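Local coordinates for protein tRNA-5-methyluridine(54) 2-sulfurtransferase (PDB 3VRH) that catalyses the ATP-dependent 2-thiolation of 5-methyluridine 54 in the T loop of tRNA, a modification that stabilises tRNAs in thermophiles, at residues Phe148-Glu160 against Ile190-Val204. Residues are numbered along the deposited sequence; the frame is centred on the assembly and turned at random.
Sequences FDAIATGHNLDDE and IKKVKPLYEVTEREV. With BCN (bicine), chain D.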
loop_
_atom_site.group_PDB
_atom_site.type_symbol
_atom_site.label_atom_id
_atom_site.label_comp_id
_atom_site.label_asym_id
_atom_site.label_seq_id
_atom_site.Cartn_x
_atom_site.Cartn_y
_atom_site.Cartn_z
ATOM N N PHE A 148 16.730 -0.580 -32.610
ATOM C CA PHE A 148 16.393 -1.713 -31.748
ATOM C C PHE A 148 14.876 -1.856 -31.669
ATOM O O PHE A 148 14.156 -0.871 -31.794
ATOM C CB PHE A 148 16.996 -1.554 -30.349
ATOM C CG PHE A 148 18.466 -1.834 -30.301
ATOM C CD1 PHE A 148 18.935 -3.131 -30.114
ATOM C CD2 PHE A 148 19.383 -0.806 -30.480
ATOM C CE1 PHE A 148 20.284 -3.392 -30.093
ATOM C CE2 PHE A 148 20.736 -1.063 -30.463
ATOM C CZ PHE A 148 21.187 -2.360 -30.262
ATOM N N ASP A 149 14.401 -3.084 -31.482
ATOM C CA ASP A 149 12.964 -3.336 -31.413
ATOM C C ASP A 149 12.420 -3.284 -29.994
ATOM O O ASP A 149 11.214 -3.143 -29.790
ATOM C CB ASP A 149 12.634 -4.697 -32.018
ATOM C CG ASP A 149 13.055 -4.795 -33.468
ATOM O OD1 ASP A 149 12.813 -3.827 -34.222
ATOM O OD2 ASP A 149 13.651 -5.823 -33.842
ATOM N N ALA A 150 13.304 -3.409 -29.010
ATOM C CA ALA A 150 12.851 -3.550 -27.639
ATOM C C ALA A 150 13.989 -3.258 -26.677
ATOM O O ALA A 150 15.158 -3.495 -26.980
ATOM C CB ALA A 150 12.328 -4.962 -27.412
ATOM N N ILE A 151 13.629 -2.738 -25.513
ATOM C CA ILE A 151 14.558 -2.560 -24.409
ATOM C C ILE A 151 14.086 -3.477 -23.292
ATOM O O ILE A 151 12.922 -3.424 -22.887
ATOM C CB ILE A 151 14.529 -1.111 -23.913
ATOM C CG1 ILE A 151 15.071 -0.179 -24.987
ATOM C CG2 ILE A 151 15.285 -0.963 -22.605
ATOM C CD1 ILE A 151 14.848 1.275 -24.695
ATOM N N ALA A 152 14.973 -4.334 -22.808
ATOM C CA ALA A 152 14.663 -5.176 -21.654
ATOM C C ALA A 152 15.391 -4.640 -20.417
ATOM O O ALA A 152 16.589 -4.359 -20.484
ATOM C CB ALA A 152 15.063 -6.609 -21.923
ATOM N N THR A 153 14.658 -4.475 -19.309
ATOM C CA THR A 153 15.250 -4.069 -18.037
ATOM C C THR A 153 15.183 -5.209 -17.006
ATOM O O THR A 153 14.549 -6.233 -17.244
ATOM C CB THR A 153 14.592 -2.792 -17.493
ATOM O OG1 THR A 153 13.227 -3.061 -17.187
ATOM C CG2 THR A 153 14.655 -1.667 -18.529
ATOM N N GLY A 154 15.851 -5.032 -15.874
ATOM C CA GLY A 154 16.055 -6.105 -14.914
ATOM C C GLY A 154 15.137 -6.103 -13.692
ATOM O O GLY A 154 15.334 -6.886 -12.768
ATOM N N HIS A 155 14.133 -5.232 -13.700
ATOM C CA HIS A 155 13.129 -5.178 -12.635
ATOM C C HIS A 155 12.532 -6.542 -12.357
ATOM O O HIS A 155 12.001 -7.200 -13.248
ATOM C CB HIS A 155 11.998 -4.225 -13.020
ATOM C CG HIS A 155 12.441 -2.815 -13.258
ATOM N ND1 HIS A 155 13.174 -2.440 -14.365
ATOM C CD2 HIS A 155 12.234 -1.683 -12.541
ATOM C CE1 HIS A 155 13.413 -1.140 -14.312
ATOM N NE2 HIS A 155 12.855 -0.657 -13.216
ATOM N N ASN A 156 12.639 -6.975 -11.115
ATOM C CA ASN A 156 12.122 -8.271 -10.720
ATOM C C ASN A 156 10.872 -8.092 -9.859
ATOM O O ASN A 156 10.398 -6.964 -9.674
ATOM C CB ASN A 156 13.221 -9.081 -10.001
ATOM C CG ASN A 156 13.699 -8.407 -8.718
ATOM O OD1 ASN A 156 12.888 -8.011 -7.870
ATOM N ND2 ASN A 156 15.014 -8.265 -8.572
ATOM N N LEU A 157 10.341 -9.190 -9.331
ATOM C CA LEU A 157 9.074 -9.128 -8.602
ATOM C C LEU A 157 9.147 -8.148 -7.428
ATOM O O LEU A 157 8.223 -7.347 -7.219
ATOM C CB LEU A 157 8.652 -10.515 -8.116
ATOM C CG LEU A 157 7.286 -10.594 -7.428
ATOM C CD1 LEU A 157 6.173 -10.119 -8.363
ATOM C CD2 LEU A 157 7.017 -12.012 -6.969
ATOM N N ASP A 158 10.248 -8.210 -6.678
ATOM C CA ASP A 158 10.458 -7.325 -5.529
ATOM C C ASP A 158 10.526 -5.851 -5.916
ATOM O O ASP A 158 10.014 -4.989 -5.197
ATOM C CB ASP A 158 11.694 -7.735 -4.722
ATOM C CG ASP A 158 11.568 -9.134 -4.131
ATOM O OD1 ASP A 158 11.951 -10.114 -4.793
ATOM O OD2 ASP A 158 11.082 -9.262 -2.994
ATOM N N ASP A 159 11.136 -5.557 -7.054
ATOM C CA ASP A 159 11.125 -4.189 -7.574
ATOM C C ASP A 159 9.720 -3.695 -7.874
ATOM O O ASP A 159 9.344 -2.602 -7.440
ATOM C CB ASP A 159 12.001 -4.065 -8.819
ATOM C CG ASP A 159 13.433 -4.446 -8.539
ATOM O OD1 ASP A 159 13.932 -3.994 -7.491
ATOM O OD2 ASP A 159 14.037 -5.223 -9.318
ATOM N N GLU A 160 8.949 -4.483 -8.628
ATOM C CA GLU A 160 7.575 -4.100 -8.952
ATOM C C GLU A 160 6.752 -3.875 -7.667
ATOM O O GLU A 160 6.042 -2.883 -7.550
ATOM C CB GLU A 160 6.896 -5.151 -9.836
ATOM C CG GLU A 160 5.443 -4.790 -10.273
ATOM C CD GLU A 160 5.383 -3.768 -11.424
ATOM O OE1 GLU A 160 6.358 -3.004 -11.598
ATOM O OE2 GLU A 160 4.365 -3.740 -12.163
ATOM N N ILE A 190 10.414 3.297 -27.633
ATOM C CA ILE A 190 10.657 1.896 -27.946
ATOM C C ILE A 190 9.986 1.001 -26.910
ATOM O O ILE A 190 9.888 1.376 -25.742
ATOM C CB ILE A 190 12.179 1.587 -27.969
ATOM C CG1 ILE A 190 12.903 2.502 -28.957
ATOM C CG2 ILE A 190 12.433 0.130 -28.314
ATOM C CD1 ILE A 190 12.501 2.281 -30.394
ATOM N N LYS A 191 9.533 -0.175 -27.340
ATOM C CA LYS A 191 8.942 -1.158 -26.435
ATOM C C LYS A 191 9.905 -1.510 -25.301
ATOM O O LYS A 191 11.060 -1.879 -25.560
ATOM C CB LYS A 191 8.563 -2.443 -27.187
ATOM C CG LYS A 191 8.017 -3.533 -26.273
ATOM C CD LYS A 191 7.371 -4.677 -27.036
ATOM C CE LYS A 191 8.409 -5.496 -27.767
ATOM N NZ LYS A 191 7.958 -6.900 -27.986
ATOM N N LYS A 192 9.422 -1.389 -24.063
ATOM C CA LYS A 192 10.191 -1.747 -22.866
ATOM C C LYS A 192 9.535 -2.924 -22.170
ATOM O O LYS A 192 8.328 -2.893 -21.912
ATOM C CB LYS A 192 10.299 -0.566 -21.880
ATOM C CG LYS A 192 11.260 0.515 -22.324
ATOM C CD LYS A 192 11.375 1.689 -21.346
ATOM C CE LYS A 192 12.435 1.469 -20.265
ATOM N NZ LYS A 192 12.553 2.682 -19.385
ATOM N N VAL A 193 10.331 -3.946 -21.864
ATOM C CA VAL A 193 9.842 -5.161 -21.223
ATOM C C VAL A 193 10.667 -5.535 -19.988
ATOM O O VAL A 193 11.812 -5.105 -19.838
ATOM C CB VAL A 193 9.812 -6.352 -22.205
ATOM C CG1 VAL A 193 8.857 -6.081 -23.343
ATOM C CG2 VAL A 193 11.223 -6.644 -22.744
ATOM N N LYS A 194 10.064 -6.336 -19.111
ATOM C CA LYS A 194 10.675 -6.755 -17.849
ATOM C C LYS A 194 10.600 -8.281 -17.769
ATOM O O LYS A 194 9.649 -8.840 -17.194
ATOM C CB LYS A 194 9.929 -6.116 -16.644
ATOM C CG LYS A 194 10.070 -4.601 -16.563
ATOM C CD LYS A 194 9.271 -3.978 -15.412
ATOM C CE LYS A 194 9.450 -2.462 -15.418
ATOM N NZ LYS A 194 8.814 -1.796 -14.238
ATOM N N PRO A 195 11.577 -8.965 -18.376
ATOM C CA PRO A 195 11.610 -10.433 -18.384
ATOM C C PRO A 195 11.770 -11.077 -17.000
ATOM O O PRO A 195 11.429 -12.245 -16.823
ATOM C CB PRO A 195 12.843 -10.752 -19.250
ATOM C CG PRO A 195 13.098 -9.491 -20.054
ATOM C CD PRO A 195 12.657 -8.368 -19.189
ATOM N N LEU A 196 12.295 -10.332 -16.035
ATOM C CA LEU A 196 12.470 -10.875 -14.699
ATOM C C LEU A 196 11.259 -10.566 -13.811
ATOM O O LEU A 196 11.336 -10.685 -12.588
ATOM C CB LEU A 196 13.731 -10.312 -14.053
ATOM C CG LEU A 196 15.058 -10.557 -14.774
ATOM C CD1 LEU A 196 16.210 -10.198 -13.839
ATOM C CD2 LEU A 196 15.172 -12.013 -15.294
ATOM N N TYR A 197 10.149 -10.188 -14.441
ATOM C CA TYR A 197 8.926 -9.826 -13.717
ATOM C C TYR A 197 8.490 -10.800 -12.628
ATOM O O TYR A 197 7.952 -10.377 -11.611
ATOM C CB TYR A 197 7.760 -9.613 -14.692
ATOM C CG TYR A 197 6.668 -8.702 -14.157
ATOM C CD1 TYR A 197 6.873 -7.322 -14.056
ATOM C CD2 TYR A 197 5.424 -9.214 -13.779
ATOM C CE1 TYR A 197 5.880 -6.477 -13.562
ATOM C CE2 TYR A 197 4.416 -8.380 -13.301
ATOM C CZ TYR A 197 4.644 -7.007 -13.192
ATOM O OH TYR A 197 3.633 -6.169 -12.707
ATOM N N GLU A 198 8.715 -12.095 -12.832
ATOM C CA GLU A 198 8.136 -13.092 -11.930
ATOM C C GLU A 198 9.146 -13.819 -11.060
ATOM O O GLU A 198 8.770 -14.699 -10.264
ATOM C CB GLU A 198 7.274 -14.106 -12.698
ATOM C CG GLU A 198 6.154 -13.458 -13.504
ATOM C CD GLU A 198 5.226 -14.483 -14.129
ATOM O OE1 GLU A 198 5.507 -14.928 -15.261
ATOM O OE2 GLU A 198 4.222 -14.848 -13.481
ATOM N N VAL A 199 10.422 -13.473 -11.212
ATOM C CA VAL A 199 11.439 -14.026 -10.327
ATOM C C VAL A 199 11.663 -13.051 -9.167
ATOM O O VAL A 199 11.470 -11.842 -9.316
ATOM C CB VAL A 199 12.773 -14.327 -11.051
ATOM C CG1 VAL A 199 12.604 -15.452 -12.039
ATOM C CG2 VAL A 199 13.306 -13.064 -11.738
ATOM N N THR A 200 12.059 -13.577 -8.014
ATOM C CA THR A 200 12.254 -12.750 -6.837
ATOM C C THR A 200 13.683 -12.213 -6.812
ATOM O O THR A 200 14.558 -12.713 -7.521
ATOM C CB THR A 200 12.001 -13.545 -5.544
ATOM O OG1 THR A 200 13.017 -14.545 -5.405
ATOM C CG2 THR A 200 10.606 -14.212 -5.558
ATOM N N GLU A 201 13.914 -11.193 -5.995
ATOM C CA GLU A 201 15.233 -10.605 -5.879
ATOM C C GLU A 201 16.213 -11.628 -5.321
ATOM O O GLU A 201 17.371 -11.697 -5.727
ATOM C CB GLU A 201 15.211 -9.335 -5.018
ATOM C CG GLU A 201 16.588 -8.672 -4.955
ATOM C CD GLU A 201 16.550 -7.209 -4.581
ATOM O OE1 GLU A 201 15.477 -6.698 -4.191
ATOM O OE2 GLU A 201 17.605 -6.563 -4.690
ATOM N N ARG A 202 15.720 -12.435 -4.397
ATOM C CA ARG A 202 16.492 -13.517 -3.811
ATOM C C ARG A 202 16.910 -14.552 -4.879
ATOM O O ARG A 202 18.047 -15.039 -4.885
ATOM C CB ARG A 202 15.621 -14.146 -2.734
ATOM C CG ARG A 202 16.130 -15.376 -2.094
ATOM C CD ARG A 202 14.950 -16.057 -1.388
ATOM N NE ARG A 202 15.374 -17.337 -0.862
ATOM C CZ ARG A 202 14.867 -18.511 -1.225
ATOM N NH1 ARG A 202 13.875 -18.569 -2.101
ATOM N NH2 ARG A 202 15.339 -19.624 -0.672
ATOM N N GLU A 203 16.001 -14.870 -5.798
ATOM C CA GLU A 203 16.345 -15.793 -6.894
ATOM C C GLU A 203 17.370 -15.167 -7.852
ATOM O O GLU A 203 18.261 -15.842 -8.337
ATOM C CB GLU A 203 15.086 -16.238 -7.637
ATOM C CG GLU A 203 14.212 -17.112 -6.768
ATOM C CD GLU A 203 12.872 -17.416 -7.378
ATOM O OE1 GLU A 203 12.353 -16.594 -8.164
ATOM O OE2 GLU A 203 12.330 -18.489 -7.051
ATOM N N VAL A 204 17.246 -13.864 -8.094
ATOM C CA VAL A 204 18.216 -13.155 -8.920
ATOM C C VAL A 204 19.608 -13.216 -8.303
ATOM O O VAL A 204 20.577 -13.602 -8.978
ATOM C CB VAL A 204 17.806 -11.701 -9.184
ATOM C CG1 VAL A 204 18.911 -10.961 -9.915
ATOM C CG2 VAL A 204 16.499 -11.653 -9.981
HETATM N N1 BCN D . 17.923 -2.218 -13.945
HETATM C C1 BCN D . 17.096 -3.033 -12.964
HETATM C C2 BCN D . 16.565 -2.269 -11.810
HETATM O O21 BCN D . 16.364 -1.037 -11.966
HETATM O O22 BCN D . 16.355 -2.832 -10.712
HETATM C C3 BCN D . 19.361 -2.218 -13.563
HETATM C C4 BCN D . 19.875 -3.311 -12.602
HETATM O O4 BCN D . 20.994 -3.749 -12.682
HETATM C C5 BCN D . 17.781 -2.776 -15.289
HETATM C C6 BCN D . 18.311 -1.914 -16.353
HETATM O O6 BCN D . 18.013 -2.090 -17.487
HETATM O O HOH W 1 9.526 -1.304 -30.345
HETATM O O HOH W 2 12.974 -7.470 -15.788
HETATM O O HOH W 3 13.185 -11.655 -2.806
#
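Ile151 N and O hydrogen-bond to Lys191 O and Val193 N, and Thr153 N to Val193 O, joining strands 150-152 and 191-193 in parallel at 23°. Beyond the strands the chains stay together: one water accepts from Leu196 N and donates to Thr153 O and His155 O, and Leu157 N donates a hydrogen bond to Val199 O (2.9 Å). Both segments then enter helices through capping boxes, Asn156 with Asp159 and Thr200 with Glu203. Asp158 OD1 ties one helix start to the other, taking Glu201 N on its anti side at 2.5 Å, tilted out of the carboxylate plane, and also accepting from a water held by Arg202 N.

The extended chain of Lys194 slants across one face of the His155 ring, CE lying 3.9 Å from the centroid in a CH-pi contact, while bicine O21 sits over the opposite face. Thr153 OG1 and His155 ND1 are hydrogen-bonded (2.9 Å), which restrains the ring's rotation. Glu160 bends at chi2 (78°) to set its carboxylate beside the edge of the Tyr197 ring, with the two planes 70° apart. Tyr197 OH donates to Glu160 OE2 at 2.6 Å from above the carboxylate plane, Gly180 N binds the same oxygen, and Glu160 OE1 forms a long salt bridge to Lys194 NZ (3.8 Å). A glutamine here would probably leave the Lys194 ammonium without this countercharge and weaken the grip on the Tyr197 hydroxyl.

Thr153, Gly154, His155 and Asp159 line the bicine pocket at the strand ends of this PP-loop domain; Gly154 also binds ATP. Strand 150-152 lies between strands 49-53 and 191-193. Helix 127-145 packs on Ile151 and Lys192, helix 58-69 on Ala152 and Leu196, and helix 245-256 covers Leu157 and Tyr197.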